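Local coordinates for BtGH115A (Bacteroides thetaiotaomicron, PDB 5BY3), which acts as a family GH115 4-O-methyl-alpha-glucuronidase with specificity for decorated arabinogalactans, at residues Met247-Ala252 and Gln274-Arg279; Leu492-Lys497 and Glu661-Glu666; Glu133-Val138 and Glu197-Leu202; Glu651-Asn656 and Thr679-Asn684. All coordinates share one frame; numbering follows the deposited sequence.

Interaction 1: Met247-Ala252 and Gln274-Arg279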
loop_
_atom_site.group_PDB
_atom_site.type_symbol
_atom_site.label_atom_id
_atom_site.label_comp_id
_atom_site.label_asym_id
_atom_site.label_seq_id
_atom_site.Cartn_x
_atom_site.Cartn_y
_atom_site.Cartn_z
HETATM N N MSE A 247 -1.324 -23.544 -2.007
HETATM C CA MSE A 247 -2.370 -24.112 -1.062
HETATM C C MSE A 247 -1.801 -23.979 0.275
HETATM O O MSE A 247 -1.295 -24.959 0.839
HETATM C CB MSE A 247 -2.818 -25.597 -1.218
HETATM C CG MSE A 247 -3.747 -25.913 -2.381
HETATM SE SE MSE A 247 -5.619 -25.545 -1.893
HETATM C CE MSE A 247 -5.649 -27.041 -0.653
ATOM N N ALA A 248 -1.839 -22.755 0.795
ATOM C CA ALA A 248 -0.934 -22.364 1.891
ATOM C C ALA A 248 0.517 -22.818 1.595
ATOM O O ALA A 248 1.336 -22.970 2.506
ATOM C CB ALA A 248 -1.438 -22.930 3.210
ATOM N N CYS A 249 0.814 -23.001 0.303
ATOM C CA CYS A 249 2.005 -23.701 -0.172
ATOM C C CYS A 249 2.932 -22.826 -0.978
ATOM O O CYS A 249 2.679 -22.497 -2.130
ATOM C CB CYS A 249 1.612 -24.935 -0.995
ATOM S SG CYS A 249 1.627 -26.440 -0.014
ATOM N N ASN A 250 4.026 -22.457 -0.342
ATOM C CA ASN A 250 5.049 -21.657 -0.978
ATOM C C ASN A 250 5.917 -22.515 -1.930
ATOM O O ASN A 250 6.928 -23.071 -1.521
ATOM C CB ASN A 250 5.890 -20.930 0.100
ATOM C CG ASN A 250 7.122 -20.241 -0.473
ATOM O OD1 ASN A 250 7.370 -20.263 -1.688
ATOM N ND2 ASN A 250 7.910 -19.644 0.399
ATOM N N ALA A 251 5.522 -22.595 -3.196
ATOM C CA ALA A 251 6.265 -23.355 -4.190
ATOM C C ALA A 251 7.702 -22.841 -4.330
ATOM O O ALA A 251 8.666 -23.633 -4.321
ATOM C CB ALA A 251 5.545 -23.291 -5.497
ATOM N N ALA A 252 7.838 -21.507 -4.380
ATOM C CA ALA A 252 9.137 -20.796 -4.549
ATOM C C ALA A 252 10.267 -21.364 -3.709
ATOM O O ALA A 252 11.319 -21.693 -4.250
ATOM C CB ALA A 252 8.987 -19.295 -4.312
ATOM N N GLN A 274 0.167 -34.384 -3.781
ATOM C CA GLN A 274 0.758 -34.851 -2.523
ATOM C C GLN A 274 1.343 -33.691 -1.729
ATOM O O GLN A 274 0.989 -33.490 -0.584
ATOM C CB GLN A 274 1.865 -35.875 -2.798
ATOM C CG GLN A 274 1.389 -37.246 -3.290
ATOM C CD GLN A 274 2.513 -38.283 -3.417
ATOM O OE1 GLN A 274 3.672 -37.943 -3.684
ATOM N NE2 GLN A 274 2.172 -39.557 -3.217
ATOM N N PHE A 275 2.265 -32.966 -2.362
ATOM C CA PHE A 275 2.860 -31.705 -1.905
ATOM C C PHE A 275 1.843 -30.798 -1.179
ATOM O O PHE A 275 2.001 -30.512 -0.000
ATOM C CB PHE A 275 3.476 -31.014 -3.150
ATOM C CG PHE A 275 3.992 -29.631 -2.914
ATOM C CD1 PHE A 275 5.201 -29.421 -2.238
ATOM C CD2 PHE A 275 3.295 -28.527 -3.392
ATOM C CE1 PHE A 275 5.689 -28.137 -2.035
ATOM C CE2 PHE A 275 3.777 -27.243 -3.187
ATOM C CZ PHE A 275 4.974 -27.053 -2.507
ATOM N N TRP A 276 0.793 -30.379 -1.884
ATOM C CA TRP A 276 -0.319 -29.600 -1.311
ATOM C C TRP A 276 -0.946 -30.278 -0.083
ATOM O O TRP A 276 -1.066 -29.646 0.982
ATOM C CB TRP A 276 -1.393 -29.383 -2.372
ATOM C CG TRP A 276 -1.027 -28.515 -3.491
ATOM C CD1 TRP A 276 -0.060 -27.544 -3.497
ATOM C CD2 TRP A 276 -1.637 -28.471 -4.771
ATOM N NE1 TRP A 276 -0.005 -26.930 -4.708
ATOM C CE2 TRP A 276 -0.978 -27.451 -5.512
ATOM C CE3 TRP A 276 -2.665 -29.188 -5.382
ATOM C CZ2 TRP A 276 -1.321 -27.128 -6.834
ATOM C CZ3 TRP A 276 -3.022 -28.859 -6.694
ATOM C CH2 TRP A 276 -2.341 -27.834 -7.409
ATOM N N GLU A 277 -1.286 -31.569 -0.235
ATOM C CA GLU A 277 -1.990 -32.374 0.774
ATOM C C GLU A 277 -1.333 -32.387 2.135
ATOM O O GLU A 277 -2.004 -32.195 3.152
ATOM C CB GLU A 277 -2.180 -33.813 0.287
ATOM C CG GLU A 277 -2.688 -34.786 1.353
ATOM C CD GLU A 277 -2.802 -36.206 0.838
ATOM O OE1 GLU A 277 -3.955 -36.691 0.667
ATOM O OE2 GLU A 277 -1.732 -36.818 0.597
ATOM N N ASP A 278 -0.029 -32.620 2.167
ATOM C CA ASP A 278 0.671 -32.728 3.439
ATOM C C ASP A 278 0.449 -31.477 4.266
ATOM O O ASP A 278 0.292 -31.547 5.485
ATOM C CB ASP A 278 2.155 -32.961 3.200
ATOM C CG ASP A 278 2.444 -34.283 2.492
ATOM O OD1 ASP A 278 1.499 -35.101 2.368
ATOM O OD2 ASP A 278 3.626 -34.499 2.087
ATOM N N ARG A 279 0.406 -30.340 3.559
ATOM C CA ARG A 279 0.282 -29.009 4.132
ATOM C C ARG A 279 -1.129 -28.734 4.647
ATOM O O ARG A 279 -1.287 -28.328 5.780
ATOM C CB ARG A 279 0.711 -27.955 3.096
ATOM C CG ARG A 279 0.332 -26.514 3.397
ATOM C CD ARG A 279 0.988 -25.944 4.660
ATOM N NE ARG A 279 2.359 -26.393 4.869
ATOM C CZ ARG A 279 3.408 -25.902 4.235
ATOM N NH1 ARG A 279 3.263 -24.928 3.334
ATOM N NH2 ARG A 279 4.604 -26.374 4.496
#

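Interaction 2: Leu492-Lys497 and Glu661-Glu666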
loop_
_atom_site.group_PDB
_atom_site.type_symbol
_atom_site.label_atom_id
_atom_site.label_comp_id
_atom_site.label_asym_id
_atom_site.label_seq_id
_atom_site.Cartn_x
_atom_site.Cartn_y
_atom_site.Cartn_z
ATOM N N LEU A 492 6.550 15.549 -5.689
ATOM C CA LEU A 492 7.733 15.490 -6.513
ATOM C C LEU A 492 8.143 14.034 -6.850
ATOM O O LEU A 492 8.706 13.785 -7.943
ATOM C CB LEU A 492 8.869 16.240 -5.841
ATOM C CG LEU A 492 8.798 17.771 -5.718
ATOM C CD1 LEU A 492 9.647 18.152 -4.532
ATOM C CD2 LEU A 492 9.262 18.557 -6.951
ATOM N N ALA A 493 7.869 13.108 -5.917
ATOM C CA ALA A 493 8.072 11.666 -6.126
ATOM C C ALA A 493 7.073 11.110 -7.155
ATOM O O ALA A 493 7.442 10.262 -7.944
ATOM C CB ALA A 493 7.968 10.909 -4.838
ATOM N N HIS A 494 5.851 11.647 -7.190
ATOM C CA HIS A 494 4.820 11.283 -8.167
ATOM C C HIS A 494 5.320 11.649 -9.562
ATOM O O HIS A 494 5.135 10.912 -10.531
ATOM C CB HIS A 494 3.535 12.040 -7.812
ATOM C CG HIS A 494 2.339 11.714 -8.655
ATOM N ND1 HIS A 494 1.528 10.623 -8.411
ATOM C CD2 HIS A 494 1.755 12.387 -9.683
ATOM C CE1 HIS A 494 0.522 10.618 -9.277
ATOM N NE2 HIS A 494 0.625 11.684 -10.051
ATOM N N ILE A 495 5.983 12.785 -9.652
ATOM C CA ILE A 495 6.542 13.265 -10.902
ATOM C C ILE A 495 7.641 12.318 -11.379
ATOM O O ILE A 495 7.725 11.977 -12.549
ATOM C CB ILE A 495 7.008 14.727 -10.721
ATOM C CG1 ILE A 495 5.734 15.609 -10.623
ATOM C CG2 ILE A 495 7.912 15.192 -11.860
ATOM C CD1 ILE A 495 5.926 17.069 -10.287
ATOM N N ARG A 496 8.459 11.868 -10.447
ATOM C CA ARG A 496 9.478 10.899 -10.728
ATOM C C ARG A 496 10.020 10.472 -9.389
ATOM O O ARG A 496 10.536 11.286 -8.626
ATOM C CB ARG A 496 10.568 11.508 -11.578
ATOM C CG ARG A 496 11.399 10.445 -12.249
ATOM C CD ARG A 496 10.912 10.197 -13.664
ATOM N NE ARG A 496 11.679 9.109 -14.277
ATOM C CZ ARG A 496 11.456 8.609 -15.492
ATOM N NH1 ARG A 496 10.465 9.095 -16.243
ATOM N NH2 ARG A 496 12.213 7.602 -15.930
ATOM N N LYS A 497 9.824 9.199 -9.088
ATOM C CA LYS A 497 10.341 8.555 -7.894
ATOM C C LYS A 497 11.869 8.635 -7.841
ATOM O O LYS A 497 12.527 8.689 -8.886
ATOM C CB LYS A 497 9.908 7.102 -7.893
ATOM C CG LYS A 497 8.426 6.898 -7.613
ATOM C CD LYS A 497 8.031 5.443 -7.372
ATOM C CE LYS A 497 6.867 5.294 -6.375
ATOM N NZ LYS A 497 5.504 5.713 -6.835
ATOM N N GLU A 661 -8.269 15.122 -4.192
ATOM C CA GLU A 661 -7.646 16.093 -3.258
ATOM C C GLU A 661 -6.188 16.530 -3.470
ATOM O O GLU A 661 -5.960 17.685 -3.816
ATOM C CB GLU A 661 -7.927 15.759 -1.792
ATOM C CG GLU A 661 -7.636 16.911 -0.841
ATOM C CD GLU A 661 -8.077 16.594 0.566
ATOM O OE1 GLU A 661 -9.242 16.166 0.748
ATOM O OE2 GLU A 661 -7.251 16.740 1.496
ATOM N N GLY A 662 -5.199 15.690 -3.254
ATOM C CA GLY A 662 -3.844 16.247 -3.529
ATOM C C GLY A 662 -3.168 15.632 -4.760
ATOM O O GLY A 662 -1.931 15.533 -4.823
ATOM N N LEU A 663 -3.988 15.170 -5.708
ATOM C CA LEU A 663 -3.514 14.313 -6.780
ATOM C C LEU A 663 -2.927 15.101 -7.965
ATOM O O LEU A 663 -3.376 16.220 -8.239
ATOM C CB LEU A 663 -4.649 13.388 -7.204
ATOM C CG LEU A 663 -4.383 12.288 -8.228
ATOM C CD1 LEU A 663 -3.530 11.216 -7.608
ATOM C CD2 LEU A 663 -5.715 11.694 -8.647
ATOM N N GLY A 664 -1.926 14.522 -8.653
ATOM C CA GLY A 664 -1.354 15.092 -9.906
ATOM C C GLY A 664 -0.143 16.007 -9.745
ATOM O O GLY A 664 0.238 16.330 -8.639
ATOM N N TYR A 665 0.458 16.438 -10.867
ATOM C CA TYR A 665 1.719 17.203 -10.879
ATOM C C TYR A 665 1.710 18.515 -10.046
ATOM O O TYR A 665 2.715 18.905 -9.441
ATOM C CB TYR A 665 2.121 17.483 -12.332
ATOM C CG TYR A 665 2.946 16.391 -13.021
ATOM C CD1 TYR A 665 2.712 15.044 -12.743
ATOM C CD2 TYR A 665 3.929 16.720 -13.987
ATOM C CE1 TYR A 665 3.447 14.051 -13.357
ATOM C CE2 TYR A 665 4.680 15.724 -14.623
ATOM C CZ TYR A 665 4.422 14.381 -14.296
ATOM O OH TYR A 665 5.091 13.329 -14.869
ATOM N N GLU A 666 0.564 19.183 -10.011
ATOM C CA GLU A 666 0.421 20.352 -9.162
ATOM C C GLU A 666 -0.825 20.238 -8.262
ATOM O O GLU A 666 -1.517 21.223 -8.023
ATOM C CB GLU A 666 0.462 21.639 -9.988
ATOM C CG GLU A 666 -0.536 21.624 -11.137
ATOM C CD GLU A 666 -0.182 22.547 -12.296
ATOM O OE1 GLU A 666 1.025 22.908 -12.438
ATOM O OE2 GLU A 666 -1.130 22.882 -13.066
#

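Interaction 3: Glu133-Val138 and Glu197-Leu202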
loop_
_atom_site.group_PDB
_atom_site.type_symbol
_atom_site.label_atom_id
_atom_site.label_comp_id
_atom_site.label_asym_id
_atom_site.label_seq_id
_atom_site.Cartn_x
_atom_site.Cartn_y
_atom_site.Cartn_z
ATOM N N GLU A 133 4.479 2.693 17.839
ATOM C CA GLU A 133 5.082 2.630 19.172
ATOM C C GLU A 133 6.437 1.918 19.154
ATOM O O GLU A 133 7.468 2.476 19.543
ATOM C CB GLU A 133 4.087 1.896 20.087
ATOM C CG GLU A 133 4.575 1.449 21.458
ATOM C CD GLU A 133 5.005 0.002 21.514
ATOM O OE1 GLU A 133 4.265 -0.895 21.041
ATOM O OE2 GLU A 133 6.100 -0.238 22.071
ATOM N N TRP A 134 6.430 0.685 18.682
ATOM C CA TRP A 134 7.646 -0.076 18.550
ATOM C C TRP A 134 8.260 0.063 17.158
ATOM O O TRP A 134 9.490 0.212 17.057
ATOM C CB TRP A 134 7.395 -1.542 18.878
ATOM C CG TRP A 134 8.698 -2.295 19.083
ATOM C CD1 TRP A 134 9.484 -2.318 20.221
ATOM C CD2 TRP A 134 9.356 -3.130 18.119
ATOM N NE1 TRP A 134 10.582 -3.116 20.005
ATOM C CE2 TRP A 134 10.538 -3.622 18.732
ATOM C CE3 TRP A 134 9.048 -3.524 16.810
ATOM C CZ2 TRP A 134 11.419 -4.480 18.079
ATOM C CZ3 TRP A 134 9.926 -4.375 16.147
ATOM C CH2 TRP A 134 11.111 -4.844 16.786
ATOM N N TRP A 135 7.410 0.024 16.115
ATOM C CA TRP A 135 7.856 -0.161 14.732
ATOM C C TRP A 135 8.455 1.104 14.082
ATOM O O TRP A 135 9.208 1.030 13.085
ATOM C CB TRP A 135 6.739 -0.769 13.867
ATOM C CG TRP A 135 6.673 -2.304 13.947
ATOM C CD1 TRP A 135 5.885 -3.075 14.805
ATOM C CD2 TRP A 135 7.442 -3.233 13.176
ATOM N NE1 TRP A 135 6.122 -4.408 14.580
ATOM C CE2 TRP A 135 7.063 -4.535 13.586
ATOM C CE3 TRP A 135 8.416 -3.094 12.162
ATOM C CZ2 TRP A 135 7.635 -5.678 13.037
ATOM C CZ3 TRP A 135 8.972 -4.228 11.605
ATOM C CH2 TRP A 135 8.593 -5.517 12.062
ATOM N N ALA A 136 8.133 2.259 14.647
ATOM C CA ALA A 136 8.873 3.458 14.297
ATOM C C ALA A 136 9.282 4.248 15.538
ATOM O O ALA A 136 9.544 5.432 15.458
ATOM C CB ALA A 136 8.099 4.317 13.313
ATOM N N ASP A 137 9.307 3.575 16.685
ATOM C CA ASP A 137 9.816 4.159 17.941
ATOM C C ASP A 137 9.045 5.376 18.352
ATOM O O ASP A 137 9.631 6.311 18.903
ATOM C CB ASP A 137 11.309 4.524 17.840
ATOM C CG ASP A 137 12.136 3.386 17.338
ATOM O OD1 ASP A 137 12.405 2.448 18.127
ATOM O OD2 ASP A 137 12.485 3.400 16.140
ATOM N N VAL A 138 7.736 5.369 18.098
ATOM C CA VAL A 138 6.885 6.494 18.457
ATOM C C VAL A 138 6.521 6.374 19.951
ATOM O O VAL A 138 5.407 5.969 20.329
ATOM C CB VAL A 138 5.695 6.559 17.499
ATOM C CG1 VAL A 138 4.752 7.691 17.855
ATOM C CG2 VAL A 138 6.199 6.720 16.057
ATOM N N GLU A 197 5.726 -12.495 15.749
ATOM C CA GLU A 197 4.965 -11.889 16.838
ATOM C C GLU A 197 4.995 -10.352 16.774
ATOM O O GLU A 197 3.960 -9.700 16.994
ATOM C CB GLU A 197 5.432 -12.411 18.187
ATOM C CG GLU A 197 5.195 -13.907 18.353
ATOM C CD GLU A 197 5.839 -14.486 19.607
ATOM O OE1 GLU A 197 7.026 -14.157 19.884
ATOM O OE2 GLU A 197 5.162 -15.292 20.293
ATOM N N ARG A 198 6.169 -9.785 16.459
ATOM C CA ARG A 198 6.300 -8.353 16.237
ATOM C C ARG A 198 5.446 -7.817 15.074
ATOM O O ARG A 198 4.782 -6.795 15.240
ATOM C CB ARG A 198 7.762 -7.941 16.048
ATOM C CG ARG A 198 8.540 -7.811 17.352
ATOM C CD ARG A 198 7.967 -6.808 18.351
ATOM N NE ARG A 198 8.844 -6.771 19.520
ATOM C CZ ARG A 198 8.670 -6.076 20.648
ATOM N NH1 ARG A 198 7.604 -5.290 20.877
ATOM N NH2 ARG A 198 9.609 -6.190 21.579
ATOM N N ILE A 199 5.473 -8.504 13.926
ATOM C CA ILE A 199 4.617 -8.175 12.793
ATOM C C ILE A 199 3.137 -8.277 13.151
ATOM O O ILE A 199 2.345 -7.358 12.839
ATOM C CB ILE A 199 4.946 -9.030 11.558
ATOM C CG1 ILE A 199 6.440 -8.851 11.207
ATOM C CG2 ILE A 199 4.046 -8.624 10.397
ATOM C CD1 ILE A 199 6.954 -9.755 10.092
ATOM N N PHE A 200 2.773 -9.348 13.858
ATOM C CA PHE A 200 1.386 -9.524 14.249
ATOM C C PHE A 200 0.878 -8.489 15.250
ATOM O O PHE A 200 -0.299 -8.057 15.139
ATOM C CB PHE A 200 1.081 -10.944 14.705
ATOM C CG PHE A 200 1.540 -12.036 13.759
ATOM C CD1 PHE A 200 1.580 -11.854 12.383
ATOM C CD2 PHE A 200 1.911 -13.283 14.268
ATOM C CE1 PHE A 200 1.997 -12.879 11.550
ATOM C CE2 PHE A 200 2.347 -14.316 13.430
ATOM C CZ PHE A 200 2.376 -14.113 12.072
ATOM N N GLU A 201 1.738 -8.038 16.178
ATOM C CA GLU A 201 1.395 -6.845 16.999
ATOM C C GLU A 201 1.040 -5.645 16.124
ATOM O O GLU A 201 0.103 -4.892 16.399
ATOM C CB GLU A 201 2.584 -6.355 17.822
ATOM C CG GLU A 201 2.924 -7.122 19.065
ATOM C CD GLU A 201 4.175 -6.587 19.750
ATOM O OE1 GLU A 201 4.663 -5.465 19.453
ATOM O OE2 GLU A 201 4.677 -7.315 20.603
ATOM N N LEU A 202 1.847 -5.437 15.093
ATOM C CA LEU A 202 1.657 -4.292 14.237
ATOM C C LEU A 202 0.313 -4.431 13.549
ATOM O O LEU A 202 -0.423 -3.441 13.476
ATOM C CB LEU A 202 2.806 -4.146 13.245
ATOM C CG LEU A 202 2.762 -3.069 12.168
ATOM C CD1 LEU A 202 2.580 -1.675 12.729
ATOM C CD2 LEU A 202 4.048 -3.159 11.359
HETATM O O HOH W 1 3.908 -2.598 18.892
#

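Interaction 4: Glu651-Asn656 and Thr679-Asn684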
loop_
_atom_site.group_PDB
_atom_site.type_symbol
_atom_site.label_atom_id
_atom_site.label_comp_id
_atom_site.label_asym_id
_atom_site.label_seq_id
_atom_site.Cartn_x
_atom_site.Cartn_y
_atom_site.Cartn_z
ATOM N N GLU A 651 -9.221 25.974 -13.751
ATOM C CA GLU A 651 -9.051 27.189 -14.560
ATOM C C GLU A 651 -10.101 27.245 -15.676
ATOM O O GLU A 651 -10.280 28.285 -16.313
ATOM C CB GLU A 651 -7.634 27.311 -15.131
ATOM C CG GLU A 651 -6.563 27.492 -14.069
ATOM C CD GLU A 651 -5.314 28.252 -14.537
ATOM O OE1 GLU A 651 -4.691 27.894 -15.567
ATOM O OE2 GLU A 651 -4.922 29.223 -13.844
ATOM N N ALA A 652 -10.803 26.134 -15.889
ATOM C CA ALA A 652 -11.901 26.061 -16.843
ATOM C C ALA A 652 -12.984 27.085 -16.522
ATOM O O ALA A 652 -13.223 27.405 -15.361
ATOM C CB ALA A 652 -12.493 24.669 -16.827
ATOM N N LYS A 653 -13.623 27.612 -17.557
ATOM C CA LYS A 653 -14.847 28.398 -17.396
ATOM C C LYS A 653 -15.974 27.385 -17.181
ATOM O O LYS A 653 -16.045 26.779 -16.112
ATOM C CB LYS A 653 -15.105 29.316 -18.611
ATOM C CG LYS A 653 -13.909 30.121 -19.137
ATOM C CD LYS A 653 -13.178 30.944 -18.075
ATOM C CE LYS A 653 -12.222 31.926 -18.731
ATOM N NZ LYS A 653 -10.948 32.086 -17.980
ATOM N N LYS A 654 -16.813 27.171 -18.196
ATOM C CA LYS A 654 -17.844 26.105 -18.180
ATOM C C LYS A 654 -17.294 24.699 -17.840
ATOM O O LYS A 654 -16.187 24.327 -18.229
ATOM C CB LYS A 654 -18.633 26.074 -19.501
ATOM C CG LYS A 654 -20.079 25.630 -19.355
ATOM C CD LYS A 654 -20.873 25.751 -20.653
ATOM C CE LYS A 654 -20.854 24.444 -21.437
ATOM N NZ LYS A 654 -22.179 24.123 -22.039
ATOM N N GLY A 655 -18.089 23.948 -17.092
ATOM C CA GLY A 655 -17.766 22.581 -16.743
ATOM C C GLY A 655 -17.517 22.358 -15.264
ATOM O O GLY A 655 -16.937 23.211 -14.574
ATOM N N ASN A 656 -17.940 21.182 -14.808
ATOM C CA ASN A 656 -17.723 20.718 -13.439
ATOM C C ASN A 656 -16.815 19.467 -13.349
ATOM O O ASN A 656 -17.085 18.393 -13.943
ATOM C CB ASN A 656 -19.084 20.505 -12.731
ATOM C CG ASN A 656 -18.948 20.291 -11.227
ATOM O OD1 ASN A 656 -18.268 21.062 -10.520
ATOM N ND2 ASN A 656 -19.601 19.239 -10.724
ATOM N N THR A 679 -14.294 23.347 -20.413
ATOM C CA THR A 679 -14.252 24.323 -21.490
ATOM C C THR A 679 -13.140 25.324 -21.108
ATOM O O THR A 679 -13.208 25.966 -20.055
ATOM C CB THR A 679 -15.658 24.974 -21.628
ATOM O OG1 THR A 679 -16.648 23.972 -21.949
ATOM C CG2 THR A 679 -15.707 26.114 -22.669
ATOM N N PHE A 680 -12.086 25.402 -21.922
ATOM C CA PHE A 680 -10.950 26.317 -21.664
ATOM C C PHE A 680 -10.908 27.394 -22.727
ATOM O O PHE A 680 -11.180 27.118 -23.895
ATOM C CB PHE A 680 -9.608 25.582 -21.667
ATOM C CG PHE A 680 -9.488 24.555 -20.598
ATOM C CD1 PHE A 680 -9.961 23.265 -20.800
ATOM C CD2 PHE A 680 -8.932 24.880 -19.381
ATOM C CE1 PHE A 680 -9.881 22.319 -19.802
ATOM C CE2 PHE A 680 -8.836 23.933 -18.381
ATOM C CZ PHE A 680 -9.313 22.653 -18.589
ATOM N N SER A 681 -10.540 28.608 -22.332
ATOM C CA SER A 681 -10.541 29.718 -23.272
ATOM C C SER A 681 -9.225 30.497 -23.299
ATOM O O SER A 681 -8.493 30.617 -22.285
ATOM C CB SER A 681 -11.747 30.641 -23.042
ATOM O OG SER A 681 -11.620 31.328 -21.809
ATOM N N PHE A 682 -8.948 31.036 -24.484
ATOM C CA PHE A 682 -7.693 31.709 -24.725
ATOM C C PHE A 682 -7.833 32.650 -25.904
ATOM O O PHE A 682 -8.757 32.513 -26.737
ATOM C CB PHE A 682 -6.553 30.688 -24.942
ATOM C CG PHE A 682 -6.763 29.770 -26.121
ATOM C CD1 PHE A 682 -7.633 28.680 -26.041
ATOM C CD2 PHE A 682 -6.090 29.995 -27.315
ATOM C CE1 PHE A 682 -7.840 27.840 -27.130
ATOM C CE2 PHE A 682 -6.289 29.157 -28.407
ATOM C CZ PHE A 682 -7.163 28.075 -28.312
ATOM N N GLY A 683 -6.882 33.579 -25.968
ATOM C CA GLY A 683 -6.972 34.717 -26.849
ATOM C C GLY A 683 -6.328 34.538 -28.199
ATOM O O GLY A 683 -6.327 33.447 -28.802
ATOM N N ASN A 684 -5.780 35.655 -28.648
ATOM C CA ASN A 684 -5.192 35.800 -29.947
ATOM C C ASN A 684 -3.823 35.132 -30.022
ATOM O O ASN A 684 -2.892 35.535 -29.301
ATOM C CB ASN A 684 -5.057 37.293 -30.236
ATOM C CG ASN A 684 -4.940 37.590 -31.709
ATOM O OD1 ASN A 684 -5.521 36.882 -32.542
ATOM N ND2 ASN A 684 -4.192 38.650 -32.046
#

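Interaction 1: Met247-Ala252 and Gln274-Arg279
Arg279 reaches from helix 265-283 to the turn Met247-Cys249, and its bent side chain delivers the guanidinium there. With CG anti to the backbone N (chi1 166°) and the chain bent at chi2 and chi3, the aliphatic part runs against the turn, Arg279 CG lying 4.0 Å from Ala248 CB. Arg279 NH1 then donates to Ala248 O at 2.9 Å; the oxygen lies near the guanidinium plane, but the N-H...O angle of 145° marks a bent bond. Salt bridges from NH2 to Glu254 and from NE to Glu282 engage the other two nitrogens, which should restrict rotation of the group. In the TIM-barrel family domain the contact falls within the long helical excursion between parallel strands 238-239 and 290-291. Here Asn250 is the N-cap of helix 251-258, its OD1 accepting from Gly253 N, while helix 265-283 packs back on the residues leading into that cap. Cys249 touches three side chains: SG is 3.6 Å from Arg279 CB, lies obliquely 4.4 Å from the centroid of the Phe275 ring and faces the edge of the Trp276 pyrrole, and CB approaches Phe275 CE2 at 3.8 Å. Met247, a selenomethionine, meets Trp276 through CG rather than selenium; that carbon stands 4.1 Å from the centroid of the five-membered ring and 16° off its normal, a CH-pi contact.

Interaction 2: Leu492-Lys497 and Glu661-Glu666
Ile495 and Tyr665 bring their CA atoms to 6.2 Å where the last turn of helix 476-495, within the glycosyl hydrolase family 115 region, meets the loop between strands 658-659 and 670-672. This joins the helical part of that region to the C-terminal beta domain, with no hydrogen bond between the two segments. Ile495 CG1, anti to its own carbonyl carbon (chi1 -72°), sits over the middle of the Tyr665 ring, 3.7 Å from the centroid and 9° off the normal: a CH-pi contact. Ile495 CD1 continues past the ring to within 3.8 Å of Tyr665 O, which accepts from Arg491. The phenol is held at its far end by a bond from OH to Arg738 O, and the backbone N of Tyr665 is bonded to Asp769. His494 flanks the pair, its imidazole approached near the plane by Tyr665 CD1, 4.2 Å from His494 CD2. Beyond it the loop passes close to the ring nitrogen, Gly664 CA lying 3.9 Å from His494 NE2.

Interaction 3: Glu133-Val138 and Glu197-Leu202
The indole of Trp134 carries the guanidinium of Arg198 flat on one face, their centres 3.6 Å apart and planes 4° from parallel, a stacked cation-pi pair. Arg198 CD continues the cover over the six-membered ring, 3.7 Å from its centroid. Trp135 CD1 lies in the Trp134 plane at its edge, and Lys610 adds a further cation-pi contact. Trp135 is sandwiched: Leu202 CD2 lies over one face, 3.7 Å from the centroid of the pyrrole ring, and Trp134 CZ3 comes over the opposite face. At the Trp135 edge, NE1 donates to Arg198 O at 2.8 Å with an N-H...O angle of 156°. The donor stands above the carbonyl plane, 65° out of it, whereas the helical N-H of Leu202 reaches the same oxygen from the other face, so two bonds grip it. Tyr182 OH at NE and a salt bridge from Arg198 NH1 to the syn lone pair of Glu201 OE1 (3.3 Å) should hold the guanidinium in its stack. A water donating to Glu133 OE1 and Glu201 OE1 bridges the two carboxylates, and Arg49 forms salt bridges with both. Helix 193-205, which carries Arg198 and Leu202, belongs to the beta-alpha-beta crossover between neighbouring parallel strands 162-166 and 210-212. Phe200 touches helix 228-235, and on the loop side, between helix 113-126 and strand 145-148, Ala136 rests on helix 552-580.

Interaction 4: Glu651-Asn656 and Thr679-Asn684
Lys653 and Thr679 are joined by a backbone bond in the C-terminal beta domain, where the loop 651-656 runs beside strand 677-682, an outermost strand of a four-stranded antiparallel sheet. Lys653 N donates to Thr679 O at 3.0 Å, the donor nearly in line with C=O (C=O...N 175°), although the N-H itself points off that line; the return bond, Thr679 N to Lys654 O at 3.1 Å, is weak. From there the lysine side chain travels along the strand. Lys653 CB is 4.1 Å from Thr679 O. Lys653 CG, anti to the carbonyl carbon (chi1 -46°), is already 3.7 Å from Ser681 OG; the bend at chi2 keeps the chain alongside that hydroxyl, with CD at 4.1 Å and CE at 3.2 Å from the same oxygen. The ammonium NZ has passed it and stands 4.0 Å away, so it is the methylenes rather than the charge that lie against the hydroxyl. Ala652 packs differently: its CB lies over one face of Phe680, 20° off the ring normal, and that ring also stacks with Trp647. Across the sheet, Phe680 and Phe682 pair by backbone bonds with strand 755-761. At the other end of the contact Lys654 CB lies 3.8 Å from Thr679 OG1.

Overall arrangement
Along the chain, interaction 3 closes first, then interaction 1, while interactions 2 and 4 interlock, their segments alternating. Interactions 1 and 3 both involve helices of the TIM-barrel region, with centres 30 Å apart. Interaction 3 ties the loop between helix 113-126 and strand 145-148 to helix 193-205, and interaction 1 lies inside a later excursion. Interaction 2 connects helix 476-495 to the C-terminal beta domain, within which interaction 4 lies, about 24 Å away between centres. The extremes, interactions 1 and 4, are 60 Å apart, on opposite sides of the chain's centre. Interactions 3 and 2 thus bring N-terminal and C-terminal parts, 59 and 164 residues from their partners, onto the family 115 region, whereas 1 and 4 bridge only 22 and 23.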